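Long-range contacts in amine oxidase (Emericella nidulans, PDB 3PGB), which probably oxidises primary amines such as methylamine, using a copper ion and a topaquinone cofactor built into its own chain: residues 73-77 and 781-785; 166-170 and 654-660; 301-305 and 511-515. All blocks are in the same frame, centred on the assembly; numbering follows the deposited sequence.

Each of the three contacts ties an N-terminal part of this copper amine oxidase to its catalytic beta-sandwich region or to the C-terminal strands that pack with it. Along the chain they are concentric, with interaction 1 outermost and interaction 3 innermost. Interaction 1 sets helix 73-84 on the hairpin of strands 776-781 and 784-785, interaction 2 joins the loops after strands 161-164 and 646-650, and interaction 3 joins the loop after helix 287-294 to strand 511-512. Interactions 1 and 2 have centres 28 Å apart; interaction 3 lies 50 Å and 43 Å from them, centre to centre. The smaller N-terminal units are thus held to the large beta region at well-separated points.

Interaction 1. Residues 73-77 and 781-785; sequences DDETA and KFPYD
Y784 and K781, on either side of the tight turn in the C-terminal beta hairpin 776-785, reach across to the first turn of helix 73-84. The phenol OH of Y784 donates to OD1 of D74 at 2.6 Å, meeting that oxygen nearly end-on, in line with its C-O bond. The carboxylate stands almost upright to the ring, their planes 83° apart. K781 makes the second polar link, a salt bridge of 3.1 Å from NZ to OD2 of D73. Here NZ stands over one face of the carboxylate, as close to CG as to OD2, rather than in its plane. A bend at chi2 (-69°) turns the lysine chain toward the helix, and NZ also lies at the edge of the Y784 ring, in its plane.

Several other polar atoms of this turn are satisfied within the helix or by neighbours. D73 O receives the helical bond from A77 N at 2.9 Å, T76 OG1 bonds to T72 O, and E75 OE2 takes T72 N and a salt bridge from R130. On the hairpin, K781 pairs through its backbone with E436, and F782, followed by a cis peptide to P783, stacks on F84. One turn on, away from both polar links, A77 points its methyl at the face of the Y784 ring, a CH-pi contact with CB 3.4 Å from the ring centroid, 14° off the normal.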
loop_
_atom_site.group_PDB
_atom_site.type_symbol
_atom_site.label_atom_id
_atom_site.label_comp_id
_atom_site.label_asym_id
_atom_site.label_seq_id
_atom_site.Cartn_x
_atom_site.Cartn_y
_atom_site.Cartn_z
ATOM N N ASP A 73 33.290 -7.803 -20.296
ATOM C CA ASP A 73 34.319 -8.648 -19.700
ATOM C C ASP A 73 35.729 -8.300 -20.183
ATOM O O ASP A 73 36.660 -8.222 -19.383
ATOM C CB ASP A 73 34.002 -10.119 -19.969
ATOM C CG ASP A 73 32.888 -10.643 -19.075
ATOM O OD1 ASP A 73 32.270 -9.829 -18.351
ATOM O OD2 ASP A 73 32.639 -11.868 -19.086
ATOM N N ASP A 74 35.871 -8.078 -21.486
ATOM C CA ASP A 74 37.160 -7.743 -22.081
ATOM C C ASP A 74 37.704 -6.426 -21.522
ATOM O O ASP A 74 38.870 -6.348 -21.133
ATOM C CB ASP A 74 37.049 -7.665 -23.615
ATOM C CG ASP A 74 36.868 -9.039 -24.273
ATOM O OD1 ASP A 74 36.859 -10.065 -23.558
ATOM O OD2 ASP A 74 36.733 -9.091 -25.519
ATOM N N GLU A 75 36.860 -5.398 -21.492
ATOM C CA GLU A 75 37.241 -4.099 -20.944
ATOM C C GLU A 75 37.765 -4.235 -19.519
ATOM O O GLU A 75 38.823 -3.708 -19.189
ATOM C CB GLU A 75 36.050 -3.139 -20.948
ATOM C CG GLU A 75 35.683 -2.596 -22.315
ATOM C CD GLU A 75 34.364 -1.841 -22.309
ATOM O OE1 GLU A 75 34.179 -0.953 -23.170
ATOM O OE2 GLU A 75 33.515 -2.131 -21.435
ATOM N N THR A 76 37.010 -4.948 -18.688
ATOM C CA THR A 76 37.367 -5.184 -17.294
ATOM C C THR A 76 38.693 -5.931 -17.182
ATOM O O THR A 76 39.491 -5.661 -16.286
ATOM C CB THR A 76 36.269 -5.995 -16.573
ATOM O OG1 THR A 76 35.002 -5.350 -16.746
ATOM C CG2 THR A 76 36.571 -6.124 -15.086
ATOM N N ALA A 77 38.913 -6.870 -18.097
ATOM C CA ALA A 77 40.176 -7.604 -18.184
ATOM C C ALA A 77 41.327 -6.693 -18.616
ATOM O O ALA A 77 42.401 -6.709 -18.009
ATOM C CB ALA A 77 40.042 -8.768 -19.157
ATOM N N LYS A 781 39.839 -12.503 -14.188
ATOM C CA LYS A 781 40.072 -11.407 -15.144
ATOM C C LYS A 781 41.528 -10.931 -15.212
ATOM O O LYS A 781 41.895 -10.199 -16.128
ATOM C CB LYS A 781 39.145 -10.223 -14.836
ATOM C CG LYS A 781 37.651 -10.534 -14.975
ATOM C CD LYS A 781 37.237 -10.755 -16.432
ATOM C CE LYS A 781 35.801 -11.261 -16.551
ATOM N NZ LYS A 781 35.463 -11.950 -17.821
ATOM N N PHE A 782 42.342 -11.325 -14.237
ATOM C CA PHE A 782 43.792 -11.159 -14.320
ATOM C C PHE A 782 44.478 -12.275 -13.523
ATOM O O PHE A 782 44.361 -12.313 -12.298
ATOM C CB PHE A 782 44.240 -9.792 -13.800
ATOM C CG PHE A 782 45.721 -9.554 -13.939
ATOM C CD1 PHE A 782 46.587 -9.834 -12.888
ATOM C CD2 PHE A 782 46.251 -9.074 -15.132
ATOM C CE1 PHE A 782 47.952 -9.629 -13.019
ATOM C CE2 PHE A 782 47.617 -8.867 -15.272
ATOM C CZ PHE A 782 48.469 -9.144 -14.215
ATOM N N PRO A 783 45.166 -13.205 -14.215
ATOM C CA PRO A 783 45.240 -13.343 -15.677
ATOM C C PRO A 783 43.864 -13.612 -16.288
ATOM O O PRO A 783 43.073 -14.357 -15.712
ATOM C CB PRO A 783 46.164 -14.554 -15.875
ATOM C CG PRO A 783 46.938 -14.668 -14.601
ATOM C CD PRO A 783 46.011 -14.200 -13.527
ATOM N N TYR A 784 43.585 -12.999 -17.436
ATOM C CA TYR A 784 42.278 -13.129 -18.084
ATOM C C TYR A 784 42.087 -14.541 -18.643
ATOM O O TYR A 784 42.752 -14.936 -19.606
ATOM C CB TYR A 784 42.115 -12.075 -19.191
ATOM C CG TYR A 784 40.722 -11.978 -19.797
ATOM C CD1 TYR A 784 39.575 -12.186 -19.025
ATOM C CD2 TYR A 784 40.551 -11.638 -21.140
ATOM C CE1 TYR A 784 38.305 -12.087 -19.575
ATOM C CE2 TYR A 784 39.274 -11.534 -21.702
ATOM C CZ TYR A 784 38.157 -11.759 -20.910
ATOM O OH TYR A 784 36.896 -11.659 -21.445
ATOM N N ASP A 785 41.183 -15.292 -18.015
ATOM C CA ASP A 785 40.924 -16.689 -18.365
ATOM C C ASP A 785 39.405 -16.917 -18.452
ATOM O O ASP A 785 38.800 -17.479 -17.532
ATOM C CB ASP A 785 41.574 -17.609 -17.319
ATOM C CG ASP A 785 41.563 -19.082 -17.725
ATOM O OD1 ASP A 785 41.383 -19.392 -18.927
ATOM O OD2 ASP A 785 41.742 -19.935 -16.831
#

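Interaction 2. Residues 166-170 and 654-660; sequences EFPYT and FEPTSAH
F654 opens the second segment by laying its CB over the middle of the F167 ring, a CH-pi contact with CB 3.8 Å from the ring centroid. Its chi1 of 52° puts CG between the backbone N and the carbonyl carbon, which carries the ring out past CZ of F167. The two phenyl rings therefore meet as an offset edge-to-face pair, the edge of F654 toward the face of F167, with planes at 82°. The carbonyl O of F654 faces CA of P168 in a CA-H...O contact and accepts a bond from a water at 2.7 Å; that water also reaches Y169 O, though weakly.

Next, P656 sets its CG against CB of P168 at 3.5 Å, proline ring to proline ring. T657 then communicates with the same proline through two waters. Both donate to P168 O, the shorter bond being 2.7 Å; one also donates to T657 OG1 and the other to T657 O. OG1 itself donates to A659 O at 2.7 Å, in the plane of that carbonyl, which ties down the bend leading to H660. The imidazole turns its edge to the face of Y169, its CD2 3.5 Å from Y169 CE1 and the planes at 81°. Both ring nitrogens are engaged, NE2 with D148 OD1 and ND1 with Y662 N, so the rotation of the ring is fixed.

The calcium site of E584, F677, N679 and E681 is close by. The type I turn 166-169 belongs to the loop between strands 161-164 and 176-178 of an N-terminal antiparallel sheet, while 654-660 runs between strands 646-650 and 686-698 of the catalytic region, with T657 and A659 packed on strand 374-389.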
loop_
_atom_site.group_PDB
_atom_site.type_symbol
_atom_site.label_atom_id
_atom_site.label_comp_id
_atom_site.label_asym_id
_atom_site.label_seq_id
_atom_site.Cartn_x
_atom_site.Cartn_y
_atom_site.Cartn_z
ATOM N N GLU A 166 37.653 13.545 -8.483
ATOM C CA GLU A 166 36.948 14.278 -7.431
ATOM C C GLU A 166 35.751 15.085 -7.941
ATOM O O GLU A 166 35.143 15.828 -7.175
ATOM C CB GLU A 166 37.915 15.172 -6.643
ATOM C CG GLU A 166 38.398 16.423 -7.365
ATOM C CD GLU A 166 39.098 17.412 -6.430
ATOM O OE1 GLU A 166 39.128 18.621 -6.775
ATOM O OE2 GLU A 166 39.616 16.985 -5.364
ATOM N N PHE A 167 35.399 14.924 -9.213
ATOM C CA PHE A 167 34.295 15.670 -9.814
ATOM C C PHE A 167 32.951 15.329 -9.162
ATOM O O PHE A 167 32.228 16.233 -8.745
ATOM C CB PHE A 167 34.258 15.427 -11.335
ATOM C CG PHE A 167 33.269 16.289 -12.078
ATOM C CD1 PHE A 167 32.136 15.730 -12.663
ATOM C CD2 PHE A 167 33.478 17.659 -12.208
ATOM C CE1 PHE A 167 31.222 16.524 -13.368
ATOM C CE2 PHE A 167 32.566 18.463 -12.909
ATOM C CZ PHE A 167 31.436 17.889 -13.490
ATOM N N PRO A 168 32.623 14.027 -9.040
ATOM C CA PRO A 168 31.301 13.641 -8.535
ATOM C C PRO A 168 31.189 13.509 -7.004
ATOM O O PRO A 168 30.227 12.920 -6.512
ATOM C CB PRO A 168 31.077 12.281 -9.203
ATOM C CG PRO A 168 32.441 11.695 -9.295
ATOM C CD PRO A 168 33.430 12.840 -9.378
ATOM N N TYR A 169 32.154 14.048 -6.263
ATOM C CA TYR A 169 32.101 14.036 -4.807
ATOM C C TYR A 169 32.145 15.464 -4.272
ATOM O O TYR A 169 32.726 16.349 -4.902
ATOM C CB TYR A 169 33.252 13.201 -4.238
ATOM C CG TYR A 169 33.494 11.899 -4.976
ATOM C CD1 TYR A 169 32.454 11.012 -5.240
ATOM C CD2 TYR A 169 34.766 11.557 -5.413
ATOM C CE1 TYR A 169 32.684 9.818 -5.929
ATOM C CE2 TYR A 169 35.001 10.372 -6.094
ATOM C CZ TYR A 169 33.966 9.505 -6.343
ATOM O OH TYR A 169 34.228 8.333 -7.020
ATOM N N THR A 170 31.522 15.684 -3.113
ATOM C CA THR A 170 31.452 17.019 -2.503
ATOM C C THR A 170 32.739 17.326 -1.730
ATOM O O THR A 170 33.217 18.462 -1.726
ATOM C CB THR A 170 30.204 17.175 -1.587
ATOM O OG1 THR A 170 30.357 16.406 -0.391
ATOM C CG2 THR A 170 28.952 16.721 -2.308
ATOM N N PHE A 654 28.136 16.820 -11.473
ATOM C CA PHE A 654 29.002 16.630 -10.305
ATOM C C PHE A 654 28.241 16.226 -9.022
ATOM O O PHE A 654 28.839 16.153 -7.943
ATOM C CB PHE A 654 29.885 17.870 -10.061
ATOM C CG PHE A 654 29.132 19.174 -10.000
ATOM C CD1 PHE A 654 28.552 19.600 -8.817
ATOM C CD2 PHE A 654 29.043 19.992 -11.123
ATOM C CE1 PHE A 654 27.869 20.804 -8.758
ATOM C CE2 PHE A 654 28.356 21.201 -11.080
ATOM C CZ PHE A 654 27.771 21.615 -9.891
ATOM N N GLU A 655 26.938 15.960 -9.142
ATOM C CA GLU A 655 26.157 15.369 -8.052
ATOM C C GLU A 655 25.341 14.190 -8.585
ATOM O O GLU A 655 24.109 14.240 -8.595
ATOM C CB GLU A 655 25.216 16.413 -7.424
ATOM C CG GLU A 655 25.913 17.535 -6.656
ATOM C CD GLU A 655 24.994 18.710 -6.317
ATOM O OE1 GLU A 655 23.799 18.702 -6.716
ATOM O OE2 GLU A 655 25.482 19.654 -5.649
ATOM N N PRO A 656 26.021 13.126 -9.044
ATOM C CA PRO A 656 25.296 11.980 -9.611
ATOM C C PRO A 656 24.591 11.127 -8.559
ATOM O O PRO A 656 23.519 10.576 -8.828
ATOM C CB PRO A 656 26.404 11.176 -10.295
ATOM C CG PRO A 656 27.636 11.522 -9.526
ATOM C CD PRO A 656 27.482 12.952 -9.143
ATOM N N THR A 657 25.195 11.033 -7.374
ATOM C CA THR A 657 24.724 10.164 -6.300
ATOM C C THR A 657 24.547 10.949 -5.006
ATOM O O THR A 657 25.293 11.882 -4.742
ATOM C CB THR A 657 25.745 9.023 -6.021
ATOM O OG1 THR A 657 26.964 9.574 -5.496
ATOM C CG2 THR A 657 26.064 8.246 -7.288
ATOM N N SER A 658 23.576 10.555 -4.188
ATOM C CA SER A 658 23.379 11.170 -2.879
ATOM C C SER A 658 24.327 10.609 -1.816
ATOM O O SER A 658 24.408 11.158 -0.715
ATOM C CB SER A 658 21.940 10.975 -2.408
ATOM O OG SER A 658 21.591 9.605 -2.354
ATOM N N ALA A 659 25.028 9.518 -2.132
ATOM C CA ALA A 659 25.943 8.894 -1.181
ATOM C C ALA A 659 27.257 8.445 -1.821
ATOM O O ALA A 659 27.474 8.602 -3.024
ATOM C CB ALA A 659 25.267 7.719 -0.512
ATOM N N HIS A 660 28.131 7.911 -0.971
ATOM C CA HIS A 660 29.363 7.263 -1.371
ATOM C C HIS A 660 29.564 6.085 -0.429
ATOM O O HIS A 660 29.267 6.201 0.765
ATOM C CB HIS A 660 30.525 8.233 -1.243
ATOM C CG HIS A 660 31.811 7.719 -1.804
ATOM N ND1 HIS A 660 32.585 6.781 -1.155
ATOM C CD2 HIS A 660 32.470 8.029 -2.944
ATOM C CE1 HIS A 660 33.662 6.527 -1.877
ATOM N NE2 HIS A 660 33.615 7.270 -2.970
HETATM O O HOH W 1 29.311 10.352 -6.658
HETATM O O HOH W 2 27.394 12.939 -5.943
HETATM O O HOH W 3 29.969 17.535 -5.874
#

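Interaction 3. Residues 301-305 and 511-515; sequences KLKPN and AYYAN
The carbonyl O of K303 is gripped by the phenol OH of Y512, which donates to it at 2.6 Å, and more weakly by OG of S526. The tyrosine does not come in along a lone pair: it sits 43° out of the carbonyl plane, with an angle of 130° at the oxygen. With CG anti to the backbone N (chi1 -162°), the Y512 side chain extends toward the loop, and its OH also comes within 3.1 Å of L302 CB.

Y513 takes hold of the same residue through a water. K303 N donates to this water at 2.8 Å, and the water lies 2.7 Å from Y513 OH in a second hydrogen bond. L302 packs beside these phenols with its two branches divided: CD2 lies 3.2 Å from Y513 OH, while CD1 meets CB of A514 at 3.4 Å. Farther along the loop, the N305 amide stands steeply to the Y512 ring, its ND2 3.9 Å from Y512 CD1; that nitrogen's hydrogen bonds go to the carbonyls of S526 and P255.

The loop 301-305 lies between helix 287-294 and strand 329-331, in the DUF1965 region that probably corresponds to the third domain of related amine oxidases. It is clasped between helix 200-207, where P304 touches W207, and strand 511-512, which pairs antiparallel with strand 527-528 in a small three-stranded sheet.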
loop_
_atom_site.group_PDB
_atom_site.type_symbol
_atom_site.label_atom_id
_atom_site.label_comp_id
_atom_site.label_asym_id
_atom_site.label_seq_id
_atom_site.Cartn_x
_atom_site.Cartn_y
_atom_site.Cartn_z
ATOM N N LYS A 301 24.517 -13.690 36.793
ATOM C CA LYS A 301 24.913 -14.308 35.538
ATOM C C LYS A 301 23.654 -14.518 34.728
ATOM O O LYS A 301 22.706 -15.126 35.221
ATOM C CB LYS A 301 25.600 -15.648 35.795
ATOM C CG LYS A 301 26.873 -15.530 36.616
ATOM C CD LYS A 301 27.451 -16.898 36.973
ATOM C CE LYS A 301 28.724 -16.754 37.804
ATOM N NZ LYS A 301 29.268 -18.052 38.295
ATOM N N LEU A 302 23.638 -14.007 33.499
ATOM C CA LEU A 302 22.448 -14.074 32.646
ATOM C C LEU A 302 22.619 -15.089 31.511
ATOM O O LEU A 302 23.725 -15.301 31.009
ATOM C CB LEU A 302 22.121 -12.685 32.088
ATOM C CG LEU A 302 21.852 -11.606 33.142
ATOM C CD1 LEU A 302 21.652 -10.245 32.491
ATOM C CD2 LEU A 302 20.649 -11.968 34.005
ATOM N N LYS A 303 21.503 -15.692 31.106
ATOM C CA LYS A 303 21.511 -16.840 30.199
ATOM C C LYS A 303 21.822 -16.471 28.741
ATOM O O LYS A 303 21.486 -15.378 28.287
ATOM C CB LYS A 303 20.156 -17.561 30.250
ATOM C CG LYS A 303 19.771 -18.164 31.611
ATOM C CD LYS A 303 18.285 -18.577 31.603
ATOM C CE LYS A 303 17.724 -18.878 33.003
ATOM N NZ LYS A 303 17.987 -20.283 33.438
ATOM N N PRO A 304 22.450 -17.396 27.995
ATOM C CA PRO A 304 22.689 -17.190 26.576
ATOM C C PRO A 304 21.450 -17.407 25.716
ATOM O O PRO A 304 20.474 -18.020 26.157
ATOM C CB PRO A 304 23.692 -18.284 26.239
ATOM C CG PRO A 304 23.348 -19.372 27.153
ATOM C CD PRO A 304 22.934 -18.714 28.434
ATOM N N ASN A 305 21.510 -16.901 24.491
ATOM C CA ASN A 305 20.609 -17.325 23.438
ATOM C C ASN A 305 21.304 -18.452 22.692
ATOM O O ASN A 305 22.387 -18.253 22.163
ATOM C CB ASN A 305 20.309 -16.167 22.486
ATOM C CG ASN A 305 19.527 -15.050 23.151
ATOM O OD1 ASN A 305 18.342 -15.201 23.454
ATOM N ND2 ASN A 305 20.181 -13.917 23.369
ATOM N N ALA A 511 19.196 -8.049 19.706
ATOM C CA ALA A 511 19.844 -7.386 20.834
ATOM C C ALA A 511 19.644 -8.234 22.081
ATOM O O ALA A 511 18.614 -8.892 22.222
ATOM C CB ALA A 511 19.265 -5.997 21.040
ATOM N N TYR A 512 20.630 -8.229 22.976
ATOM C CA TYR A 512 20.522 -8.965 24.237
ATOM C C TYR A 512 19.436 -8.333 25.094
ATOM O O TYR A 512 19.293 -7.109 25.122
ATOM C CB TYR A 512 21.861 -8.982 24.985
ATOM C CG TYR A 512 21.949 -10.051 26.056
ATOM C CD1 TYR A 512 21.988 -11.405 25.717
ATOM C CD2 TYR A 512 22.002 -9.712 27.401
ATOM C CE1 TYR A 512 22.072 -12.391 26.694
ATOM C CE2 TYR A 512 22.080 -10.686 28.385
ATOM C CZ TYR A 512 22.121 -12.021 28.025
ATOM O OH TYR A 512 22.201 -12.976 29.001
ATOM N N TYR A 513 18.669 -9.167 25.786
ATOM C CA TYR A 513 17.459 -8.707 26.482
ATOM C C TYR A 513 17.765 -7.796 27.659
ATOM O O TYR A 513 16.999 -6.873 27.943
ATOM C CB TYR A 513 16.625 -9.893 26.971
ATOM C CG TYR A 513 17.032 -10.445 28.324
ATOM C CD1 TYR A 513 16.298 -10.142 29.467
ATOM C CD2 TYR A 513 18.150 -11.269 28.459
ATOM C CE1 TYR A 513 16.665 -10.644 30.714
ATOM C CE2 TYR A 513 18.524 -11.781 29.701
ATOM C CZ TYR A 513 17.779 -11.464 30.822
ATOM O OH TYR A 513 18.142 -11.965 32.047
ATOM N N ALA A 514 18.887 -8.057 28.329
ATOM C CA ALA A 514 19.159 -7.490 29.643
ATOM C C ALA A 514 19.098 -5.970 29.635
ATOM O O ALA A 514 19.874 -5.317 28.949
ATOM C CB ALA A 514 20.516 -7.971 30.162
ATOM N N ASN A 515 18.140 -5.425 30.380
ATOM C CA ASN A 515 18.033 -3.987 30.609
ATOM C C ASN A 515 17.732 -3.169 29.349
ATOM O O ASN A 515 17.990 -1.963 29.319
ATOM C CB ASN A 515 19.311 -3.458 31.262
ATOM C CG ASN A 515 19.849 -4.395 32.319
ATOM O OD1 ASN A 515 19.206 -4.620 33.348
ATOM N ND2 ASN A 515 21.022 -4.965 32.062
HETATM O O HOH W 4 19.051 -14.472 31.765
#